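Local coordinates for xanthomonas outer protein D (Xanthomonas euvesicatoria, PDB 2OIX) that is a type III secreted virulence effector that acts as a cysteine protease of the Ulp1 family and removes SUMO from modified proteins, at residues E24-F32 with I144-L152; H31-L41 with A50-G58. The protein carries 1 engineered substitution. All blocks are in the same frame, centred on the assembly; numbering follows the deposited sequence.

Contact 1 of 2, residues E24-F32 with I144-L152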
loop_
_atom_site.group_PDB
_atom_site.type_symbol
_atom_site.label_atom_id
_atom_site.label_comp_id
_atom_site.label_asym_id
_atom_site.label_seq_id
_atom_site.Cartn_x
_atom_site.Cartn_y
_atom_site.Cartn_z
ATOM N N GLU A 24 -5.350 0.722 19.149
ATOM C CA GLU A 24 -6.572 0.036 18.724
ATOM C C GLU A 24 -6.332 -1.470 18.596
ATOM O O GLU A 24 -5.213 -1.893 18.278
ATOM C CB GLU A 24 -7.100 0.594 17.398
ATOM C CG GLU A 24 -7.461 2.074 17.418
ATOM C CD GLU A 24 -8.842 2.349 17.989
ATOM O OE1 GLU A 24 -9.374 1.508 18.753
ATOM O OE2 GLU A 24 -9.397 3.425 17.670
ATOM N N PRO A 25 -7.369 -2.284 18.891
ATOM C CA PRO A 25 -7.358 -3.728 18.561
ATOM C C PRO A 25 -6.786 -4.015 17.170
ATOM O O PRO A 25 -7.284 -3.492 16.167
ATOM C CB PRO A 25 -8.847 -4.125 18.591
ATOM C CG PRO A 25 -9.614 -2.903 19.151
ATOM C CD PRO A 25 -8.597 -1.890 19.613
ATOM N N ASN A 26 -5.742 -4.833 17.133
ATOM C CA ASN A 26 -5.088 -5.274 15.911
ATOM C C ASN A 26 -4.164 -4.262 15.203
ATOM O O ASN A 26 -3.600 -4.610 14.186
ATOM C CB ASN A 26 -6.098 -5.796 14.864
ATOM C CG ASN A 26 -7.010 -6.869 15.398
ATOM O OD1 ASN A 26 -6.606 -7.697 16.218
ATOM N ND2 ASN A 26 -8.254 -6.874 14.922
ATOM N N ALA A 27 -4.013 -3.032 15.712
ATOM C CA ALA A 27 -3.177 -2.044 15.007
ATOM C C ALA A 27 -1.693 -2.484 14.824
ATOM O O ALA A 27 -1.028 -2.057 13.869
ATOM C CB ALA A 27 -3.237 -0.746 15.679
ATOM N N HIS A 28 -1.197 -3.301 15.762
ATOM C CA HIS A 28 0.155 -3.862 15.689
ATOM C C HIS A 28 0.340 -4.856 14.544
ATOM O O HIS A 28 1.481 -5.274 14.280
ATOM C CB HIS A 28 0.554 -4.504 17.007
ATOM C CG HIS A 28 -0.305 -5.659 17.387
ATOM N ND1 HIS A 28 -1.582 -5.498 17.872
ATOM C CD2 HIS A 28 -0.086 -6.991 17.328
ATOM C CE1 HIS A 28 -2.108 -6.685 18.108
ATOM N NE2 HIS A 28 -1.216 -7.604 17.798
ATOM N N LEU A 29 -0.752 -5.276 13.909
ATOM C CA LEU A 29 -0.643 -6.160 12.714
ATOM C C LEU A 29 -0.263 -5.373 11.457
ATOM O O LEU A 29 0.121 -5.963 10.453
ATOM C CB LEU A 29 -1.935 -6.931 12.423
ATOM C CG LEU A 29 -2.660 -7.750 13.495
ATOM C CD1 LEU A 29 -3.877 -8.438 12.866
ATOM C CD2 LEU A 29 -1.705 -8.741 14.074
ATOM N N LEU A 30 -0.395 -4.051 11.505
ATOM C CA LEU A 30 -0.276 -3.206 10.289
ATOM C C LEU A 30 1.101 -2.595 10.140
ATOM O O LEU A 30 1.690 -2.139 11.140
ATOM C CB LEU A 30 -1.273 -2.044 10.343
ATOM C CG LEU A 30 -2.747 -2.382 10.586
ATOM C CD1 LEU A 30 -3.584 -1.128 10.799
ATOM C CD2 LEU A 30 -3.301 -3.166 9.440
ATOM N N HIS A 31 1.606 -2.568 8.902
ATOM C CA HIS A 31 2.821 -1.785 8.577
ATOM C C HIS A 31 2.582 -0.938 7.310
ATOM O O HIS A 31 2.283 -1.497 6.249
ATOM C CB HIS A 31 4.025 -2.689 8.368
ATOM C CG HIS A 31 5.283 -1.937 8.053
ATOM N ND1 HIS A 31 6.010 -1.279 9.020
ATOM C CD2 HIS A 31 5.924 -1.715 6.877
ATOM C CE1 HIS A 31 7.053 -0.691 8.458
ATOM N NE2 HIS A 31 7.018 -0.930 7.157
ATOM N N PHE A 32 2.659 0.391 7.444
ATOM C CA PHE A 32 2.531 1.284 6.298
ATOM C C PHE A 32 3.910 1.544 5.743
ATOM O O PHE A 32 4.762 2.227 6.364
ATOM C CB PHE A 32 1.811 2.593 6.696
ATOM C CG PHE A 32 0.495 2.352 7.369
ATOM C CD1 PHE A 32 -0.428 1.455 6.823
ATOM C CD2 PHE A 32 0.175 3.008 8.558
ATOM C CE1 PHE A 32 -1.651 1.220 7.442
ATOM C CE2 PHE A 32 -1.062 2.767 9.192
ATOM C CZ PHE A 32 -1.975 1.868 8.624
ATOM N N ILE A 144 -5.722 2.538 1.725
ATOM C CA ILE A 144 -4.971 2.162 2.923
ATOM C C ILE A 144 -5.815 2.337 4.180
ATOM O O ILE A 144 -5.889 1.413 4.998
ATOM C CB ILE A 144 -3.633 2.946 3.024
ATOM C CG1 ILE A 144 -2.634 2.458 1.925
ATOM C CG2 ILE A 144 -3.052 2.785 4.446
ATOM C CD1 ILE A 144 -1.390 3.327 1.813
ATOM N N GLU A 145 -6.469 3.487 4.263
ATOM C CA GLU A 145 -7.288 3.946 5.402
ATOM C C GLU A 145 -8.513 3.028 5.647
ATOM O O GLU A 145 -8.754 2.579 6.768
ATOM C CB GLU A 145 -7.767 5.364 5.122
ATOM C CG GLU A 145 -8.739 5.930 6.158
ATOM C CD GLU A 145 -8.056 6.796 7.194
ATOM O OE1 GLU A 145 -6.840 7.065 7.008
ATOM O OE2 GLU A 145 -8.735 7.229 8.172
ATOM N N VAL A 146 -9.263 2.775 4.574
ATOM C CA VAL A 146 -10.390 1.847 4.539
ATOM C C VAL A 146 -9.966 0.457 4.959
ATOM O O VAL A 146 -10.594 -0.132 5.825
ATOM C CB VAL A 146 -10.991 1.791 3.123
ATOM C CG1 VAL A 146 -12.058 0.731 3.018
ATOM C CG2 VAL A 146 -11.643 3.175 2.774
ATOM N N LEU A 147 -8.918 -0.062 4.325
ATOM C CA LEU A 147 -8.474 -1.419 4.640
ATOM C C LEU A 147 -7.894 -1.542 6.087
ATOM O O LEU A 147 -8.182 -2.533 6.794
ATOM C CB LEU A 147 -7.483 -1.891 3.578
ATOM C CG LEU A 147 -7.963 -2.187 2.145
ATOM C CD1 LEU A 147 -6.695 -2.801 1.352
ATOM C CD2 LEU A 147 -9.080 -3.252 2.155
ATOM N N ALA A 148 -7.109 -0.550 6.517
ATOM C CA ALA A 148 -6.651 -0.461 7.923
ATOM C C ALA A 148 -7.803 -0.544 8.918
ATOM O O ALA A 148 -7.735 -1.299 9.885
ATOM C CB ALA A 148 -5.802 0.806 8.171
ATOM N N HIS A 149 -8.862 0.231 8.697
ATOM C CA HIS A 149 -10.008 0.138 9.604
ATOM C C HIS A 149 -10.707 -1.243 9.596
ATOM O O HIS A 149 -11.208 -1.711 10.640
ATOM C CB HIS A 149 -10.970 1.302 9.370
ATOM C CG HIS A 149 -10.496 2.591 9.983
ATOM N ND1 HIS A 149 -9.552 3.395 9.385
ATOM C CD2 HIS A 149 -10.831 3.205 11.147
ATOM C CE1 HIS A 149 -9.315 4.444 10.157
ATOM N NE2 HIS A 149 -10.084 4.358 11.227
ATOM N N ARG A 150 -10.715 -1.909 8.441
ATOM C CA ARG A 150 -11.271 -3.262 8.373
ATOM C C ARG A 150 -10.417 -4.262 9.162
ATOM O O ARG A 150 -10.949 -5.202 9.743
ATOM C CB ARG A 150 -11.436 -3.698 6.911
ATOM C CG ARG A 150 -12.459 -2.810 6.184
ATOM C CD ARG A 150 -12.764 -3.332 4.776
ATOM N NE ARG A 150 -13.671 -2.417 4.067
ATOM C CZ ARG A 150 -13.937 -2.466 2.765
ATOM N NH1 ARG A 150 -13.407 -3.379 2.029
ATOM N NH2 ARG A 150 -14.762 -1.577 2.172
ATOM N N VAL A 151 -9.107 -4.060 9.203
ATOM C CA VAL A 151 -8.253 -4.958 10.007
ATOM C C VAL A 151 -8.624 -4.709 11.486
ATOM O O VAL A 151 -8.859 -5.643 12.239
ATOM C CB VAL A 151 -6.765 -4.758 9.739
ATOM C CG1 VAL A 151 -5.936 -5.576 10.732
ATOM C CG2 VAL A 151 -6.407 -5.137 8.224
ATOM N N LEU A 152 -8.739 -3.440 11.876
ATOM C CA LEU A 152 -9.037 -3.084 13.260
ATOM C C LEU A 152 -10.361 -3.655 13.722
ATOM O O LEU A 152 -10.483 -4.117 14.864
ATOM C CB LEU A 152 -9.102 -1.564 13.400
ATOM C CG LEU A 152 -7.867 -0.781 13.869
ATOM C CD1 LEU A 152 -6.506 -1.334 13.414
ATOM C CD2 LEU A 152 -8.016 0.685 13.490
#

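Contact 2 of 2, residues H31-L41 with A50-G58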
loop_
_atom_site.group_PDB
_atom_site.type_symbol
_atom_site.label_atom_id
_atom_site.label_comp_id
_atom_site.label_asym_id
_atom_site.label_seq_id
_atom_site.Cartn_x
_atom_site.Cartn_y
_atom_site.Cartn_z
ATOM N N HIS A 31 1.606 -2.568 8.902
ATOM C CA HIS A 31 2.821 -1.785 8.577
ATOM C C HIS A 31 2.582 -0.938 7.310
ATOM O O HIS A 31 2.283 -1.497 6.249
ATOM C CB HIS A 31 4.025 -2.689 8.368
ATOM C CG HIS A 31 5.283 -1.937 8.053
ATOM N ND1 HIS A 31 6.010 -1.279 9.020
ATOM C CD2 HIS A 31 5.924 -1.715 6.877
ATOM C CE1 HIS A 31 7.053 -0.691 8.458
ATOM N NE2 HIS A 31 7.018 -0.930 7.157
ATOM N N PHE A 32 2.659 0.391 7.444
ATOM C CA PHE A 32 2.531 1.284 6.298
ATOM C C PHE A 32 3.910 1.544 5.743
ATOM O O PHE A 32 4.762 2.227 6.364
ATOM C CB PHE A 32 1.811 2.593 6.696
ATOM C CG PHE A 32 0.495 2.352 7.369
ATOM C CD1 PHE A 32 -0.428 1.455 6.823
ATOM C CD2 PHE A 32 0.175 3.008 8.558
ATOM C CE1 PHE A 32 -1.651 1.220 7.442
ATOM C CE2 PHE A 32 -1.062 2.767 9.192
ATOM C CZ PHE A 32 -1.975 1.868 8.624
ATOM N N ALA A 33 4.192 0.927 4.613
ATOM C CA ALA A 33 5.535 1.120 4.082
ATOM C C ALA A 33 5.763 2.511 3.493
ATOM O O ALA A 33 4.836 3.216 2.998
ATOM C CB ALA A 33 5.937 0.023 3.091
ATOM N N ASP A 34 7.008 2.949 3.645
ATOM C CA ASP A 34 7.485 4.167 3.011
ATOM C C ASP A 34 7.721 3.810 1.545
ATOM O O ASP A 34 8.389 2.812 1.243
ATOM C CB ASP A 34 8.818 4.574 3.642
ATOM C CG ASP A 34 9.406 5.782 2.983
ATOM O OD1 ASP A 34 9.102 6.920 3.421
ATOM O OD2 ASP A 34 10.162 5.621 2.017
ATOM N N SER A 35 7.231 4.632 0.632
ATOM C CA SER A 35 7.249 4.337 -0.803
ATOM C C SER A 35 8.642 4.326 -1.424
ATOM O O SER A 35 8.884 3.610 -2.384
ATOM C CB SER A 35 6.308 5.287 -1.564
ATOM O OG SER A 35 6.622 6.636 -1.305
ATOM N N GLN A 36 9.575 5.067 -0.832
ATOM C CA GLN A 36 10.910 5.138 -1.357
ATOM C C GLN A 36 11.614 3.849 -0.983
ATOM O O GLN A 36 12.402 3.351 -1.743
ATOM C CB GLN A 36 11.661 6.332 -0.787
ATOM C CG GLN A 36 11.085 7.657 -1.247
ATOM C CD GLN A 36 11.959 8.839 -0.912
ATOM O OE1 GLN A 36 12.964 9.054 -1.544
ATOM N NE2 GLN A 36 11.521 9.661 0.033
ATOM N N VAL A 37 11.309 3.332 0.213
ATOM C CA VAL A 37 11.812 2.031 0.609
ATOM C C VAL A 37 11.276 0.947 -0.313
ATOM O O VAL A 37 12.021 -0.006 -0.631
ATOM C CB VAL A 37 11.561 1.710 2.089
ATOM C CG1 VAL A 37 12.078 0.279 2.454
ATOM C CG2 VAL A 37 12.276 2.752 2.992
ATOM N N VAL A 38 9.983 1.048 -0.695
ATOM C CA VAL A 38 9.417 0.095 -1.690
ATOM C C VAL A 38 10.262 0.101 -3.011
ATOM O O VAL A 38 10.670 -0.943 -3.535
ATOM C CB VAL A 38 7.884 0.380 -1.968
ATOM C CG1 VAL A 38 7.372 -0.644 -2.940
ATOM C CG2 VAL A 38 7.119 0.208 -0.677
ATOM N N THR A 39 10.539 1.287 -3.520
ATOM C CA THR A 39 11.308 1.471 -4.744
ATOM C C THR A 39 12.699 0.808 -4.613
ATOM O O THR A 39 13.196 0.155 -5.529
ATOM C CB THR A 39 11.402 2.984 -5.069
ATOM O OG1 THR A 39 10.076 3.511 -5.259
ATOM C CG2 THR A 39 12.250 3.247 -6.323
ATOM N N MET A 40 13.297 0.930 -3.438
ATOM C CA MET A 40 14.616 0.393 -3.176
ATOM C C MET A 40 14.753 -1.141 -3.217
ATOM O O MET A 40 15.865 -1.651 -3.364
ATOM C CB MET A 40 15.117 0.915 -1.841
ATOM C CG MET A 40 15.723 2.319 -1.888
ATOM S SD MET A 40 15.804 2.844 -0.165
ATOM C CE MET A 40 16.871 1.539 0.514
ATOM N N LEU A 41 13.646 -1.880 -3.086
ATOM C CA LEU A 41 13.695 -3.355 -3.249
ATOM C C LEU A 41 14.329 -3.738 -4.602
ATOM O O LEU A 41 15.010 -4.778 -4.739
ATOM C CB LEU A 41 12.288 -3.965 -3.106
ATOM C CG LEU A 41 11.559 -3.927 -1.747
ATOM C CD1 LEU A 41 10.070 -4.300 -1.945
ATOM C CD2 LEU A 41 12.197 -4.804 -0.659
ATOM N N ALA A 50 19.085 -4.728 0.174
ATOM C CA ALA A 50 19.157 -5.496 1.418
ATOM C C ALA A 50 18.479 -4.761 2.564
ATOM O O ALA A 50 17.680 -5.345 3.298
ATOM C CB ALA A 50 20.626 -5.818 1.770
ATOM N N ARG A 51 18.798 -3.476 2.704
ATOM C CA ARG A 51 18.164 -2.621 3.704
ATOM C C ARG A 51 16.655 -2.659 3.516
ATOM O O ARG A 51 15.920 -2.794 4.482
ATOM C CB ARG A 51 18.697 -1.182 3.621
ATOM C CG ARG A 51 18.017 -0.172 4.565
ATOM C CD ARG A 51 18.560 1.259 4.340
ATOM N NE ARG A 51 17.823 2.309 5.060
ATOM C CZ ARG A 51 16.676 2.863 4.646
ATOM N NH1 ARG A 51 16.092 2.459 3.518
ATOM N NH2 ARG A 51 16.091 3.807 5.376
ATOM N N ALA A 52 16.212 -2.552 2.265
ATOM C CA ALA A 52 14.769 -2.485 1.944
ATOM C C ALA A 52 14.127 -3.806 2.309
ATOM O O ALA A 52 13.065 -3.838 2.920
ATOM C CB ALA A 52 14.546 -2.161 0.469
ATOM N N GLN A 53 14.795 -4.913 1.966
ATOM C CA GLN A 53 14.335 -6.231 2.378
ATOM C C GLN A 53 14.183 -6.373 3.908
ATOM O O GLN A 53 13.214 -6.978 4.363
ATOM C CB GLN A 53 15.254 -7.321 1.784
ATOM C CG GLN A 53 14.900 -7.530 0.324
ATOM C CD GLN A 53 15.854 -8.398 -0.452
ATOM O OE1 GLN A 53 17.037 -8.551 -0.097
ATOM N NE2 GLN A 53 15.346 -8.982 -1.537
ATOM N N ARG A 54 15.089 -5.779 4.692
ATOM C CA ARG A 54 15.027 -5.832 6.170
ATOM C C ARG A 54 13.872 -5.022 6.736
ATOM O O ARG A 54 13.196 -5.461 7.683
ATOM C CB ARG A 54 16.317 -5.293 6.788
ATOM C CG ARG A 54 17.579 -6.027 6.389
ATOM C CD ARG A 54 18.808 -5.397 7.080
ATOM N NE ARG A 54 20.044 -5.676 6.344
ATOM C CZ ARG A 54 20.824 -4.741 5.807
ATOM N NH1 ARG A 54 20.532 -3.443 5.944
ATOM N NH2 ARG A 54 21.921 -5.106 5.152
ATOM N N LEU A 55 13.679 -3.825 6.170
ATOM C CA LEU A 55 12.674 -2.887 6.629
ATOM C C LEU A 55 11.272 -3.326 6.284
ATOM O O LEU A 55 10.341 -2.912 6.948
ATOM C CB LEU A 55 12.921 -1.489 6.056
ATOM C CG LEU A 55 14.125 -0.748 6.649
ATOM C CD1 LEU A 55 14.464 0.437 5.786
ATOM C CD2 LEU A 55 13.837 -0.298 8.072
ATOM N N LEU A 56 11.131 -4.178 5.261
ATOM C CA LEU A 56 9.798 -4.570 4.791
ATOM C C LEU A 56 9.460 -6.031 4.949
ATOM O O LEU A 56 8.274 -6.410 4.897
ATOM C CB LEU A 56 9.621 -4.184 3.322
ATOM C CG LEU A 56 9.679 -2.687 2.988
ATOM C CD1 LEU A 56 9.533 -2.613 1.489
ATOM C CD2 LEU A 56 8.614 -1.766 3.666
ATOM N N ALA A 57 10.508 -6.834 5.114
ATOM C CA ALA A 57 10.390 -8.288 5.255
ATOM C C ALA A 57 11.328 -8.834 6.317
ATOM O O ALA A 57 11.689 -10.033 6.265
ATOM C CB ALA A 57 10.662 -8.963 3.923
ATOM N N GLY A 58 11.720 -8.008 7.299
ATOM C CA GLY A 58 12.583 -8.484 8.414
ATOM C C GLY A 58 11.853 -9.387 9.430
ATOM O O GLY A 58 10.609 -9.422 9.370
#

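Contact 1 of 2, residues E24-F32 with I144-L152
L30 divides its two methyls between A148, V151 and L152, and in doing so shows how a short edge strand can be packed against a long helix. The strand 30-32 runs nearly antiparallel to the helix segment 144-152, their axes 10.5 Å apart. L30 CD1 lies 3.9 Å from A148 CB and also meets L152 CD1, whereas L30 CD2 slides past the V151 side chain in the opposite direction, 3.8 Å from V151 CG1. One helical turn earlier, at I144, F32 continues the packing. Its CB already points toward the helix, and chi1 of -53°, with CG anti to the carbonyl carbon, carries the ring on in that direction: A148 CB comes to the ring edge, 4.0 Å from F32 CZ, and I144 CG2 approaches obliquely at 3.7 Å from F32 CE1. F66 of strand 64-71 meets the same ring, while T14 and L17 of helix 7-20 also touch it.

The other end is the solvent side, where E24 and P25 of the type II turn E24-A27 lie at the surface and the carboxylate of E24 leads away from the helix. L152 is nevertheless closely packed here, its CD1 against A27 CA and P25 O, its CG 3.9 Å from E24 CB. N26 ND2 donates to V151 O over 3.0 Å, a bond tilted out of both the amide plane and the carbonyl plane. Apolar packing thus runs the length of the contact, with L152 serving both strand and turn, and the N26 amide adds one directional link to V151 O.

Contact 2 of 2, residues H31-L41 with A50-G58
V37 is the knob of this contact, seated in a hole made by R51, A52, L55 and L56, a worked case of knobs-into-holes packing between two short helices. With V37 CG1 anti to the backbone N (chi1 178°), that methyl points into the hole and lies 3.9 Å from L56 CG; CG2 turns instead to the guanidinium of R51. L56 is itself shared between its branches: CD1 meets L41 CD1 at 3.9 Å, while CD2 presses on A33 CB at 3.3 Å, tighter than usual for two carbons, and also reaches the edge of the H31 ring.

M40 bends at its last torsion (chi3 60°), bringing CE to the edge of the R51 guanidinium, 3.2 Å from R51 NH1. R51 stretches out from CG to NE to arrive there, and L55 CD1 covers one face of its flat end. A52, with only a methyl, lets the helices close in, its CB 3.5 Å from V37 O. D34 caps helix 35-40, its OD2 accepting from Q36 N and V37 N; its OD1 forms a salt bridge with R11, and Q53 NE2 bonds to H114 O. Strand 30-32 through helix 35-40 thus packs on helix 46-57 within the Ulp1-type catalytic domain, V38 and L56 also reaching L67 of strand 64-71, by largely apolar chemistry.

How the contacts relate
From the N terminus, the chain passes helix 7-20, makes the turn at E24-A27 and enters strand 30-32, the shared element from which both contacts depart. Contact 2 closes first and locally: after helix 35-40 and a short connection, helix 46-57 folds back on it. Contact 1 closes far later, when helix 136-153 returns to the same strand after the rest of the sheet has been laid down, so the short loop lies wholly within the long one. H31 and F32 belong to both ranges, yet divide the work. The edge strand of this Ulp1-type catalytic domain is thereby tied to helix 136-153 through F32 and to helix 46-57 through H31.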